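PDB 6J18: ESX-5 secretion system protein EccC5 from Mycobacterium tuberculosis, which serves, through FtsK-type ATPase domains such as this C-terminal one, as the ATPase component of the ESX-5 type VII system secreting EsxN and a number of PE_PGRS and PPE proteins. Local coordinates for residues 114-118 and 152-157; 119-125 and 135-139; 179-185 and 198-204. One frame throughout, in Å; residues are numbered along the deposited sequence.

Interaction 1 (114-118 and 152-157)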
ATOM      1  N   MET A 114       8.111   1.216   0.187  1.00 18.43           N
ATOM      2  CA  MET A 114       8.613   1.946   1.346  1.00 20.23           C
ATOM      3  C   MET A 114       9.868   2.744   0.999  1.00 20.85           C
ATOM      4  O   MET A 114      10.028   3.883   1.437  1.00 21.12           O
ATOM      5  CB  MET A 114       8.893   0.987   2.504  1.00 21.14           C
ATOM      6  CG  MET A 114       7.627   0.458   3.161  1.00 20.79           C
ATOM      7  SD  MET A 114       7.923  -0.820   4.393  1.00 23.44           S
ATOM      8  CE  MET A 114       8.402   0.175   5.802  1.00 22.97           C
ATOM      9  N   SER A 115      10.752   2.146   0.206  1.00 20.56           N
ATOM     10  CA  SER A 115      11.942   2.849  -0.261  1.00 21.71           C
ATOM     11  C   SER A 115      11.549   4.098  -1.049  1.00 20.60           C
ATOM     12  O   SER A 115      12.165   5.156  -0.905  1.00 20.36           O
ATOM     13  CB  SER A 115      12.808   1.927  -1.121  1.00 22.59           C
ATOM     14  OG  SER A 115      13.994   2.582  -1.531  1.00 23.46           O
ATOM     15  N   GLU A 116      10.511   3.969  -1.868  1.00 19.69           N
ATOM     16  CA  GLU A 116      10.005   5.084  -2.659  1.00 19.89           C
ATOM     17  C   GLU A 116       9.417   6.180  -1.776  1.00 19.99           C
ATOM     18  O   GLU A 116       9.559   7.366  -2.071  1.00 20.88           O
ATOM     19  CB  GLU A 116       8.956   4.593  -3.657  1.00 19.78           C
ATOM     20  CG  GLU A 116       9.536   4.086  -4.967  1.00 20.36           C
ATOM     21  CD  GLU A 116      10.251   5.175  -5.742  1.00 22.70           C
ATOM     22  OE1 GLU A 116      11.468   5.364  -5.526  1.00 24.76           O
ATOM     23  OE2 GLU A 116       9.594   5.850  -6.562  1.00 21.09           O
ATOM     24  N   ILE A 117       8.750   5.776  -0.699  1.00 19.96           N
ATOM     25  CA  ILE A 117       8.209   6.729   0.262  1.00 22.55           C
ATOM     26  C   ILE A 117       9.338   7.572   0.851  1.00 22.34           C
ATOM     27  O   ILE A 117       9.211   8.789   0.996  1.00 23.59           O
ATOM     28  CB  ILE A 117       7.436   6.014   1.391  1.00 22.19           C
ATOM     29  CG1 ILE A 117       6.130   5.424   0.852  1.00 21.36           C
ATOM     30  CG2 ILE A 117       7.145   6.968   2.536  1.00 22.97           C
ATOM     31  CD1 ILE A 117       5.386   4.574   1.860  1.00 21.64           C
ATOM     32  N   GLY A 118      10.451   6.917   1.167  1.00 21.13           N
ATOM     33  CA  GLY A 118      11.614   7.601   1.704  1.00 22.48           C
ATOM     34  C   GLY A 118      12.230   8.580   0.721  1.00 24.82           C
ATOM     35  O   GLY A 118      12.799   9.596   1.121  1.00 26.78           O
ATOM     36  N   ALA A 152      13.297  -1.017   6.496  1.00 31.79           N
ATOM     37  CA  ALA A 152      13.173  -0.468   5.151  1.00 30.20           C
ATOM     38  C   ALA A 152      13.150   1.056   5.225  1.00 27.54           C
ATOM     39  O   ALA A 152      13.640   1.743   4.329  1.00 28.47           O
ATOM     40  CB  ALA A 152      11.922  -0.993   4.466  1.00 29.48           C
ATOM     41  N   LEU A 153      12.574   1.570   6.308  1.00 25.46           N
ATOM     42  CA  LEU A 153      12.575   2.999   6.595  1.00 23.60           C
ATOM     43  C   LEU A 153      12.973   3.231   8.045  1.00 24.63           C
ATOM     44  O   LEU A 153      12.699   2.400   8.909  1.00 25.13           O
ATOM     45  CB  LEU A 153      11.203   3.614   6.320  1.00 22.30           C
ATOM     46  CG  LEU A 153      10.811   3.776   4.852  1.00 21.80           C
ATOM     47  CD1 LEU A 153       9.348   4.164   4.732  1.00 20.94           C
ATOM     48  CD2 LEU A 153      11.702   4.810   4.182  1.00 22.47           C
ATOM     49  N   GLY A 154      13.618   4.362   8.311  1.00 25.28           N
ATOM     50  CA  GLY A 154      14.054   4.685   9.657  1.00 25.33           C
ATOM     51  C   GLY A 154      12.898   5.062  10.564  1.00 25.67           C
ATOM     52  O   GLY A 154      11.747   5.114  10.131  1.00 25.08           O
ATOM     53  N   SER A 155      13.208   5.335  11.828  1.00 25.08           N
ATOM     54  CA  SER A 155      12.184   5.705  12.799  1.00 25.33           C
ATOM     55  C   SER A 155      11.701   7.138  12.592  1.00 24.57           C
ATOM     56  O   SER A 155      10.821   7.612  13.311  1.00 24.87           O
ATOM     57  CB  SER A 155      12.709   5.526  14.226  1.00 27.31           C
ATOM     58  OG  SER A 155      13.926   6.226  14.416  1.00 27.35           O
ATOM     59  N   ASP A 156      12.274   7.828  11.610  1.00 23.33           N
ATOM     60  CA  ASP A 156      11.803   9.162  11.261  1.00 24.28           C
ATOM     61  C   ASP A 156      10.600   9.075  10.326  1.00 23.38           C
ATOM     62  O   ASP A 156       9.912  10.069  10.093  1.00 21.04           O
ATOM     63  CB  ASP A 156      12.921   9.990  10.624  1.00 24.65           C
ATOM     64  CG  ASP A 156      13.634   9.256   9.505  1.00 26.17           C
ATOM     65  OD1 ASP A 156      13.458   8.026   9.383  1.00 25.82           O
ATOM     66  OD2 ASP A 156      14.384   9.914   8.752  1.00 25.05           O
ATOM     67  N   TYR A 157      10.349   7.879   9.801  1.00 23.07           N
ATOM     68  CA  TYR A 157       9.179   7.625   8.964  1.00 23.15           C
ATOM     69  C   TYR A 157       8.171   6.740   9.684  1.00 23.65           C
ATOM     70  O   TYR A 157       6.964   6.979   9.627  1.00 23.88           O
ATOM     71  CB  TYR A 157       9.583   6.963   7.644  1.00 22.52           C
ATOM     72  CG  TYR A 157      10.186   7.908   6.634  1.00 21.84           C
ATOM     73  CD1 TYR A 157       9.381   8.625   5.760  1.00 21.37           C
ATOM     74  CD2 TYR A 157      11.559   8.081   6.553  1.00 22.85           C
ATOM     75  CE1 TYR A 157       9.930   9.490   4.831  1.00 23.60           C
ATOM     76  CE2 TYR A 157      12.118   8.943   5.632  1.00 24.27           C
ATOM     77  CZ  TYR A 157      11.300   9.646   4.774  1.00 23.54           C
ATOM     78  OH  TYR A 157      11.856  10.506   3.856  1.00 24.26           O
TER
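Leu153 carries the apolar part of this contact, reaching toward the last turns of helix 106-120 with both of its methyl branches. CD1 rests on Met114 CB at 3.9 Å and, slightly farther off, on Ile117 CG2, the Ile117 and Leu153 side chains crossing at about a right angle. CD2 lies 3.7 Å from Gly118 CA, where the helix surface is bare backbone. Nearer the start of the helical segment, Met114 runs extended through CG and then turns at its last torsion (chi3 80°), which carries the methyl CE round to 3.9 Å from Ala152 CB. Ile117 offers CG2 a second time, to CD1 of the Tyr157 ring at 4.3 Å.

The helix belongs to a P-loop ATPase fold of the FtsK/SpoIIIE family: it begins at the loop predicted to bind ATP and runs alongside the parallel strands. The 152-157 segment, the last part of the loop between strands 137-143 and 158-162, closes over its C-terminal half. Ile207 and Phe205 of strand 203-208 also touch Met114 and Ile117, respectively, and the buried character of four of the six touching residues fits this position between helix and sheet.

The carbonyl oxygens of the last helical turn face carbon as well as polar partners. Leu153 CD2 approaches Met114 O to 3.3 Å, although that carbonyl is already the acceptor for Gly118 N in the helical pattern, at 3.1 Å. The Tyr157 ring lies beside Gly118, with CZ 3.7 Å from Gly118 CA, while Leu153 CD2 sits above one face of the ring, toward its rim. The phenol OH comes 3.0 Å from Gly118 O, but its hydrogen bond goes to Tyr121 O just beyond the helix end. Backbone bonding to Val140 further ties Tyr157 to the sheet.

Interaction 2 (119-125 and 135-139); sequences RLYAPGA and RPSAQ
Tyr121 and Arg135 each have more than 70 Å² covered here: Tyr121, the first residue past helix 106-120, packs on strand 137-143, while Arg135 reaches back to the helix end. Tyr121 lays its CB and the adjoining part of its ring against the methyl of Ala138, CB to CB being 3.5 Å. Farther out, CD2 meets Pro136 CB at 3.8 Å, the two side chains crossing at about a right angle, and the Phe205 ring packs edge-to-face with the tyrosine.

Ala122 contributes through its backbone. Its N donates to Pro136 O (2.8 Å), and its O accepts from Ala138 N at 3.0 Å. This alternation is that of a parallel beta ladder: the short strand 122-123 adds to strand 137-143 in the sheet of the P-loop ATPase fold, with Ala122 paired to Ser137.

Arg135 doubles back toward the helix end because its chain bends at chi3 (80°). The guanidinium then lies with one face over the Tyr121-Ala122 peptide, Ala122 N standing above its centre. From the edge of the group NH2 makes a weak bond to Arg119 O at 3.1 Å, and NH1 donates to a water at 2.9 Å. At the far end of the ladder, Gln139 NE2 donates to Gly124 O (3.0 Å), and Gln139 OE1 accepts from Trp141.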
ATOM      1  N   ARG A 119      12.114   8.276  -0.568  1.00 23.08           N
ATOM      2  CA  ARG A 119      12.663   9.137  -1.612  1.00 23.67           C
ATOM      3  C   ARG A 119      11.792  10.366  -1.860  1.00 24.85           C
ATOM      4  O   ARG A 119      12.298  11.480  -2.004  1.00 25.01           O
ATOM      5  CB  ARG A 119      12.829   8.358  -2.921  1.00 22.81           C
ATOM      6  CG  ARG A 119      13.215   9.234  -4.111  1.00 26.12           C
ATOM      7  CD  ARG A 119      13.507   8.419  -5.362  1.00 26.13           C
ATOM      8  NE  ARG A 119      12.292   7.957  -6.029  1.00 25.53           N
ATOM      9  CZ  ARG A 119      11.623   8.661  -6.938  1.00 27.86           C
ATOM     10  NH1 ARG A 119      12.046   9.870  -7.288  1.00 28.40           N
ATOM     11  NH2 ARG A 119      10.529   8.159  -7.495  1.00 25.63           N
ATOM     12  N   LEU A 120      10.480  10.160  -1.898  1.00 24.41           N
ATOM     13  CA  LEU A 120       9.554  11.186  -2.364  1.00 24.02           C
ATOM     14  C   LEU A 120       8.991  12.071  -1.256  1.00 24.04           C
ATOM     15  O   LEU A 120       8.527  13.181  -1.518  1.00 23.97           O
ATOM     16  CB  LEU A 120       8.405  10.523  -3.120  1.00 23.52           C
ATOM     17  CG  LEU A 120       8.834   9.793  -4.392  1.00 24.08           C
ATOM     18  CD1 LEU A 120       7.774   8.797  -4.800  1.00 22.88           C
ATOM     19  CD2 LEU A 120       9.103  10.787  -5.514  1.00 24.22           C
ATOM     20  N   TYR A 121       9.029  11.582  -0.022  1.00 23.53           N
ATOM     21  CA  TYR A 121       8.436  12.309   1.094  1.00 24.85           C
ATOM     22  C   TYR A 121       9.452  12.688   2.162  1.00 24.71           C
ATOM     23  O   TYR A 121      10.422  11.968   2.395  1.00 20.62           O
ATOM     24  CB  TYR A 121       7.335  11.480   1.752  1.00 23.87           C
ATOM     25  CG  TYR A 121       6.125  11.198   0.893  1.00 25.01           C
ATOM     26  CD1 TYR A 121       6.107  10.122   0.015  1.00 25.04           C
ATOM     27  CD2 TYR A 121       4.986  11.991   0.982  1.00 24.29           C
ATOM     28  CE1 TYR A 121       4.997   9.852  -0.761  1.00 24.78           C
ATOM     29  CE2 TYR A 121       3.871  11.729   0.209  1.00 24.53           C
ATOM     30  CZ  TYR A 121       3.883  10.657  -0.660  1.00 24.83           C
ATOM     31  OH  TYR A 121       2.778  10.388  -1.433  1.00 25.06           O
ATOM     32  N   ALA A 122       9.211  13.819   2.815  1.00 24.13           N
ATOM     33  CA  ALA A 122       9.944  14.175   4.019  1.00 25.91           C
ATOM     34  C   ALA A 122       9.492  13.259   5.154  1.00 24.31           C
ATOM     35  O   ALA A 122       8.337  12.832   5.177  1.00 23.47           O
ATOM     36  CB  ALA A 122       9.719  15.638   4.376  1.00 26.48           C
ATOM     37  N   PRO A 123      10.399  12.943   6.091  1.00 24.29           N
ATOM     38  CA  PRO A 123      10.045  12.084   7.229  1.00 22.43           C
ATOM     39  C   PRO A 123       8.930  12.684   8.087  1.00 23.85           C
ATOM     40  O   PRO A 123       9.026  13.840   8.498  1.00 24.50           O
ATOM     41  CB  PRO A 123      11.359  11.984   8.014  1.00 22.11           C
ATOM     42  CG  PRO A 123      12.147  13.182   7.598  1.00 25.31           C
ATOM     43  CD  PRO A 123      11.802  13.388   6.155  1.00 24.85           C
ATOM     44  N   GLY A 124       7.890  11.900   8.354  1.00 23.34           N
ATOM     45  CA  GLY A 124       6.698  12.417   9.001  1.00 22.97           C
ATOM     46  C   GLY A 124       6.318  11.801  10.336  1.00 23.75           C
ATOM     47  O   GLY A 124       5.217  12.040  10.834  1.00 22.86           O
ATOM     48  N   ALA A 125       7.212  11.010  10.923  1.00 24.91           N
ATOM     49  CA  ALA A 125       6.984  10.495  12.271  1.00 24.99           C
ATOM     50  C   ALA A 125       7.019  11.652  13.263  1.00 25.88           C
ATOM     51  O   ALA A 125       7.611  12.689  12.981  1.00 25.37           O
ATOM     52  CB  ALA A 125       8.016   9.441  12.633  1.00 25.93           C
ATOM     53  N   ARG A 135       7.794  20.329   0.458  1.00 34.81           N
ATOM     54  CA  ARG A 135       7.795  18.869   0.491  1.00 32.55           C
ATOM     55  C   ARG A 135       6.599  18.296   1.240  1.00 30.24           C
ATOM     56  O   ARG A 135       6.233  18.787   2.308  1.00 29.97           O
ATOM     57  CB  ARG A 135       9.084  18.344   1.127  1.00 32.13           C
ATOM     58  CG  ARG A 135      10.343  18.610   0.324  1.00 33.48           C
ATOM     59  CD  ARG A 135      11.398  17.554   0.616  1.00 34.04           C
ATOM     60  NE  ARG A 135      11.142  16.321  -0.126  1.00 33.59           N
ATOM     61  CZ  ARG A 135      11.714  15.151   0.140  1.00 33.45           C
ATOM     62  NH1 ARG A 135      12.579  15.044   1.141  1.00 32.52           N
ATOM     63  NH2 ARG A 135      11.418  14.086  -0.593  1.00 33.23           N
ATOM     64  N   PRO A 136       5.983  17.246   0.678  1.00 29.31           N
ATOM     65  CA  PRO A 136       4.974  16.477   1.409  1.00 28.79           C
ATOM     66  C   PRO A 136       5.642  15.588   2.453  1.00 26.90           C
ATOM     67  O   PRO A 136       6.828  15.282   2.317  1.00 24.98           O
ATOM     68  CB  PRO A 136       4.307  15.643   0.315  1.00 29.15           C
ATOM     69  CG  PRO A 136       5.379  15.459  -0.704  1.00 29.57           C
ATOM     70  CD  PRO A 136       6.178  16.738  -0.692  1.00 30.39           C
ATOM     71  N   SER A 137       4.899  15.187   3.478  1.00 26.38           N
ATOM     72  CA  SER A 137       5.451  14.343   4.530  1.00 27.29           C
ATOM     73  C   SER A 137       4.723  13.007   4.587  1.00 26.38           C
ATOM     74  O   SER A 137       3.530  12.931   4.294  1.00 25.04           O
ATOM     75  CB  SER A 137       5.365  15.051   5.884  1.00 28.28           C
ATOM     76  OG  SER A 137       6.104  16.259   5.876  1.00 29.67           O
ATOM     77  N   ALA A 138       5.441  11.954   4.964  1.00 24.34           N
ATOM     78  CA  ALA A 138       4.835  10.631   5.067  1.00 23.87           C
ATOM     79  C   ALA A 138       5.125   9.972   6.403  1.00 23.92           C
ATOM     80  O   ALA A 138       6.244  10.014   6.915  1.00 24.28           O
ATOM     81  CB  ALA A 138       5.306   9.739   3.940  1.00 24.15           C
ATOM     82  N   GLN A 139       4.093   9.344   6.949  1.00 23.20           N
ATOM     83  CA  GLN A 139       4.176   8.664   8.226  1.00 24.13           C
ATOM     84  C   GLN A 139       3.699   7.227   8.046  1.00 24.10           C
ATOM     85  O   GLN A 139       2.624   6.991   7.495  1.00 25.24           O
ATOM     86  CB  GLN A 139       3.340   9.414   9.263  1.00 27.41           C
ATOM     87  CG  GLN A 139       3.126   8.696  10.568  1.00 30.40           C
ATOM     88  CD  GLN A 139       2.303   9.519  11.537  1.00 30.74           C
ATOM     89  OE1 GLN A 139       1.120   9.255  11.745  1.00 30.74           O
ATOM     90  NE2 GLN A 139       2.926  10.530  12.132  1.00 31.40           N
TER
HETATM   91  O   HOH W   1      13.350  12.268   0.985  1.00 38.16           O

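Interaction 3 (179-185 and 198-204); sequences LAGREPP and WWSGPEI
From CG to NE the Arg182 chain runs almost straight, while Trp199 holds its CG between the backbone N and the carbonyl carbon (chi1 71°); together these torsions bring the two segments into contact, and the indole face lies along the arginine from CB to the inner part of the guanidinium. CB passes over the CG-CD2 bond of the indole and the arginine CG over CD2-CE3. CD then makes a CH-pi contact with the six-membered ring, 3.7 Å from its centroid and well over the face.

Beyond it the guanidinium lies nearly parallel to the indole, overlapping it at the CZ3 rim, the two planes being 16° apart and Trp199 CZ3 3.4 Å from Arg182 CZ. Ile204 CD1 covers the opposite face at 3.7 Å from CZ, so the charged group is sandwiched between aromatic and aliphatic carbon. Its rotation is set at the edge: NH2 donates to Pro202 O at 2.8 Å (N-H...O 148°), in both the carbonyl and guanidinium planes, and NH1 adds a weaker bond to the same oxygen. NH1 also bonds to Val235 O. At the other end Arg182 is the centre of an inverse gamma turn, which swings the chain away from the helix.

After this turn two prolines meet Trp198. Pro184 CB sits over the five-membered ring in a CH-pi contact (4.3 Å to its centroid), and Pro185 CD reaches CE3 at 3.5 Å; both prolines cross the indole at about a right angle. Leu193 of helix 190-194 touches Pro184 and Trp198.

The contact thus joins the C-terminal end of helix 165-180 to the start of strand 203-208: Leu179 CD2 packs on Ile204 CD1 at 3.9 Å, both side chains lie against Leu237 of strand 237-244, and Ile204 also touches Trp141 of strand 137-143.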
ATOM      1  N   LEU A 179      -7.052   9.502  12.638  1.00 25.28           N
ATOM      2  CA  LEU A 179      -7.842   9.639  11.419  1.00 25.33           C
ATOM      3  C   LEU A 179      -9.185  10.312  11.692  1.00 27.59           C
ATOM      4  O   LEU A 179      -9.675  11.090  10.873  1.00 28.26           O
ATOM      5  CB  LEU A 179      -8.060   8.271  10.769  1.00 25.60           C
ATOM      6  CG  LEU A 179      -6.817   7.581  10.202  1.00 24.57           C
ATOM      7  CD1 LEU A 179      -7.160   6.195   9.677  1.00 25.67           C
ATOM      8  CD2 LEU A 179      -6.182   8.429   9.111  1.00 23.61           C
ATOM      9  N   ALA A 180      -9.773  10.011  12.846  1.00 28.78           N
ATOM     10  CA  ALA A 180     -11.069  10.573  13.221  1.00 30.27           C
ATOM     11  C   ALA A 180     -10.993  12.084  13.410  1.00 30.99           C
ATOM     12  O   ALA A 180     -11.989  12.790  13.250  1.00 31.23           O
ATOM     13  CB  ALA A 180     -11.585   9.909  14.488  1.00 31.46           C
ATOM     14  N   GLY A 181      -9.807  12.575  13.751  1.00 25.90           N
ATOM     15  CA  GLY A 181      -9.607  13.996  13.962  1.00 26.03           C
ATOM     16  C   GLY A 181      -9.431  14.771  12.670  1.00 26.76           C
ATOM     17  O   GLY A 181      -9.494  15.998  12.665  1.00 26.94           O
ATOM     18  N   ARG A 182      -9.220  14.062  11.566  1.00 25.31           N
ATOM     19  CA  ARG A 182      -8.934  14.722  10.297  1.00 25.44           C
ATOM     20  C   ARG A 182     -10.202  15.139   9.551  1.00 29.02           C
ATOM     21  O   ARG A 182     -10.522  14.615   8.481  1.00 27.39           O
ATOM     22  CB  ARG A 182      -8.063  13.822   9.424  1.00 23.42           C
ATOM     23  CG  ARG A 182      -6.697  13.575  10.044  1.00 22.57           C
ATOM     24  CD  ARG A 182      -5.687  13.054   9.041  1.00 21.89           C
ATOM     25  NE  ARG A 182      -4.323  13.214   9.537  1.00 22.24           N
ATOM     26  CZ  ARG A 182      -3.233  12.866   8.861  1.00 21.72           C
ATOM     27  NH1 ARG A 182      -3.342  12.336   7.650  1.00 19.87           N
ATOM     28  NH2 ARG A 182      -2.034  13.053   9.395  1.00 20.19           N
ATOM     29  N   GLU A 183     -10.905  16.099  10.141  1.00 30.13           N
ATOM     30  CA  GLU A 183     -12.089  16.716   9.552  1.00 31.96           C
ATOM     31  C   GLU A 183     -12.433  17.945  10.387  1.00 30.05           C
ATOM     32  O   GLU A 183     -12.008  18.043  11.536  1.00 29.94           O
ATOM     33  CB  GLU A 183     -13.262  15.738   9.512  1.00 34.98           C
ATOM     34  CG  GLU A 183     -13.792  15.354  10.877  1.00 39.07           C
ATOM     35  CD  GLU A 183     -14.826  14.253  10.804  1.00 42.50           C
ATOM     36  OE1 GLU A 183     -14.750  13.426   9.870  1.00 44.40           O
ATOM     37  OE2 GLU A 183     -15.716  14.214  11.678  1.00 43.29           O
ATOM     38  N   PRO A 184     -13.194  18.894   9.817  1.00 30.10           N
ATOM     39  CA  PRO A 184     -13.527  20.088  10.604  1.00 29.79           C
ATOM     40  C   PRO A 184     -14.437  19.775  11.788  1.00 31.22           C
ATOM     41  O   PRO A 184     -15.112  18.744  11.778  1.00 32.05           O
ATOM     42  CB  PRO A 184     -14.255  20.986   9.595  1.00 31.04           C
ATOM     43  CG  PRO A 184     -13.879  20.459   8.253  1.00 30.15           C
ATOM     44  CD  PRO A 184     -13.690  18.989   8.435  1.00 29.80           C
ATOM     45  N   PRO A 185     -14.443  20.648  12.805  1.00 32.54           N
ATOM     46  CA  PRO A 185     -15.427  20.547  13.887  1.00 34.80           C
ATOM     47  C   PRO A 185     -16.841  20.667  13.332  1.00 37.67           C
ATOM     48  O   PRO A 185     -17.033  21.320  12.307  1.00 37.46           O
ATOM     49  CB  PRO A 185     -15.082  21.733  14.794  1.00 34.91           C
ATOM     50  CG  PRO A 185     -13.656  22.040  14.494  1.00 33.86           C
ATOM     51  CD  PRO A 185     -13.476  21.734  13.039  1.00 32.50           C
ATOM     52  N   TRP A 198      -8.579  22.517   8.566  1.00 39.38           N
ATOM     53  CA  TRP A 198      -8.886  22.272   9.969  1.00 36.09           C
ATOM     54  C   TRP A 198      -8.115  21.105  10.571  1.00 32.90           C
ATOM     55  O   TRP A 198      -8.123  20.911  11.787  1.00 32.49           O
ATOM     56  CB  TRP A 198     -10.387  22.064  10.134  1.00 35.21           C
ATOM     57  CG  TRP A 198     -11.129  23.343   9.950  1.00 35.63           C
ATOM     58  CD1 TRP A 198     -11.604  23.856   8.778  1.00 34.63           C
ATOM     59  CD2 TRP A 198     -11.444  24.302  10.966  1.00 35.13           C
ATOM     60  NE1 TRP A 198     -12.212  25.067   9.005  1.00 36.17           N
ATOM     61  CE2 TRP A 198     -12.127  25.362  10.339  1.00 35.97           C
ATOM     62  CE3 TRP A 198     -11.223  24.360  12.344  1.00 34.96           C
ATOM     63  CZ2 TRP A 198     -12.591  26.468  11.048  1.00 36.67           C
ATOM     64  CZ3 TRP A 198     -11.686  25.457  13.044  1.00 35.56           C
ATOM     65  CH2 TRP A 198     -12.362  26.498  12.396  1.00 36.36           C
ATOM     66  N   TRP A 199      -7.445  20.332   9.724  1.00 30.90           N
ATOM     67  CA  TRP A 199      -6.504  19.338  10.219  1.00 29.01           C
ATOM     68  C   TRP A 199      -5.182  19.473   9.478  1.00 27.90           C
ATOM     69  O   TRP A 199      -5.148  19.847   8.306  1.00 28.94           O
ATOM     70  CB  TRP A 199      -7.061  17.917  10.081  1.00 28.40           C
ATOM     71  CG  TRP A 199      -7.151  17.402   8.673  1.00 27.39           C
ATOM     72  CD1 TRP A 199      -8.239  17.449   7.851  1.00 28.64           C
ATOM     73  CD2 TRP A 199      -6.118  16.740   7.930  1.00 27.60           C
ATOM     74  NE1 TRP A 199      -7.947  16.868   6.642  1.00 28.80           N
ATOM     75  CE2 TRP A 199      -6.648  16.424   6.664  1.00 28.19           C
ATOM     76  CE3 TRP A 199      -4.791  16.389   8.210  1.00 27.12           C
ATOM     77  CZ2 TRP A 199      -5.906  15.775   5.680  1.00 27.78           C
ATOM     78  CZ3 TRP A 199      -4.054  15.746   7.231  1.00 27.11           C
ATOM     79  CH2 TRP A 199      -4.613  15.444   5.983  1.00 27.13           C
ATOM     80  N   SER A 200      -4.097  19.184  10.182  1.00 26.00           N
ATOM     81  CA  SER A 200      -2.767  19.250   9.603  1.00 26.37           C
ATOM     82  C   SER A 200      -1.990  18.004   9.983  1.00 24.21           C
ATOM     83  O   SER A 200      -2.237  17.402  11.028  1.00 21.27           O
ATOM     84  CB  SER A 200      -2.027  20.501  10.075  1.00 29.34           C
ATOM     85  OG  SER A 200      -2.783  21.669   9.814  1.00 32.26           O
ATOM     86  N   GLY A 201      -1.053  17.613   9.131  1.00 22.65           N
ATOM     87  CA  GLY A 201      -0.241  16.450   9.414  1.00 22.37           C
ATOM     88  C   GLY A 201       0.191  15.723   8.162  1.00 23.12           C
ATOM     89  O   GLY A 201      -0.281  16.023   7.066  1.00 22.96           O
ATOM     90  N   PRO A 202       1.090  14.746   8.324  1.00 23.35           N
ATOM     91  CA  PRO A 202       1.656  14.016   7.192  1.00 23.07           C
ATOM     92  C   PRO A 202       0.688  13.005   6.605  1.00 23.69           C
ATOM     93  O   PRO A 202      -0.328  12.662   7.217  1.00 21.91           O
ATOM     94  CB  PRO A 202       2.854  13.303   7.810  1.00 23.03           C
ATOM     95  CG  PRO A 202       2.424  13.045   9.210  1.00 23.64           C
ATOM     96  CD  PRO A 202       1.597  14.240   9.611  1.00 23.32           C
ATOM     97  N   GLU A 203       1.011  12.552   5.398  1.00 24.71           N
ATOM     98  CA  GLU A 203       0.306  11.448   4.757  1.00 26.51           C
ATOM     99  C   GLU A 203       0.538  10.183   5.571  1.00 23.48           C
ATOM    100  O   GLU A 203       1.655   9.927   6.017  1.00 24.74           O
ATOM    101  CB  GLU A 203       0.774  11.272   3.306  1.00 31.13           C
ATOM    102  CG  GLU A 203       0.452  12.470   2.416  1.00 36.24           C
ATOM    103  CD  GLU A 203      -1.028  12.587   2.132  1.00 40.15           C
ATOM    104  OE1 GLU A 203      -1.617  11.669   1.503  1.00 40.67           O
ATOM    105  OE2 GLU A 203      -1.616  13.602   2.556  1.00 43.57           O
ATOM    106  N   ILE A 204      -0.521   9.411   5.791  1.00 21.01           N
ATOM    107  CA  ILE A 204      -0.429   8.202   6.602  1.00 21.75           C
ATOM    108  C   ILE A 204      -0.491   6.946   5.740  1.00 22.76           C
ATOM    109  O   ILE A 204      -1.472   6.713   5.035  1.00 22.70           O
ATOM    110  CB  ILE A 204      -1.547   8.150   7.664  1.00 22.75           C
ATOM    111  CG1 ILE A 204      -1.342   9.261   8.694  1.00 24.62           C
ATOM    112  CG2 ILE A 204      -1.575   6.791   8.352  1.00 22.02           C
ATOM    113  CD1 ILE A 204      -2.464   9.382   9.698  1.00 25.97           C
TER

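In the fold
Interactions 1 and 2 share helix 106-120, and their centres lie 9 Å apart; the 119-125/135-139 pairing is nested in the chain loop that interaction 1 closes. They also touch directly, Asp156 O standing 3.0 Å from Ala125 N in a probable hydrogen bond. Interaction 3 follows later in the chain, its centre 16 Å from that of interaction 2. Neighbouring strands 137-143 and 203-208 join these two, with Gln139 N 2.7 Å from Glu203 O. Interaction 1 is nearest the nucleotide: the Ala152 side chain is about 12 Å from bound ATP, and that of Met114 about 12 Å from the magnesium ion. Interactions 2 and 3 lie away from that site.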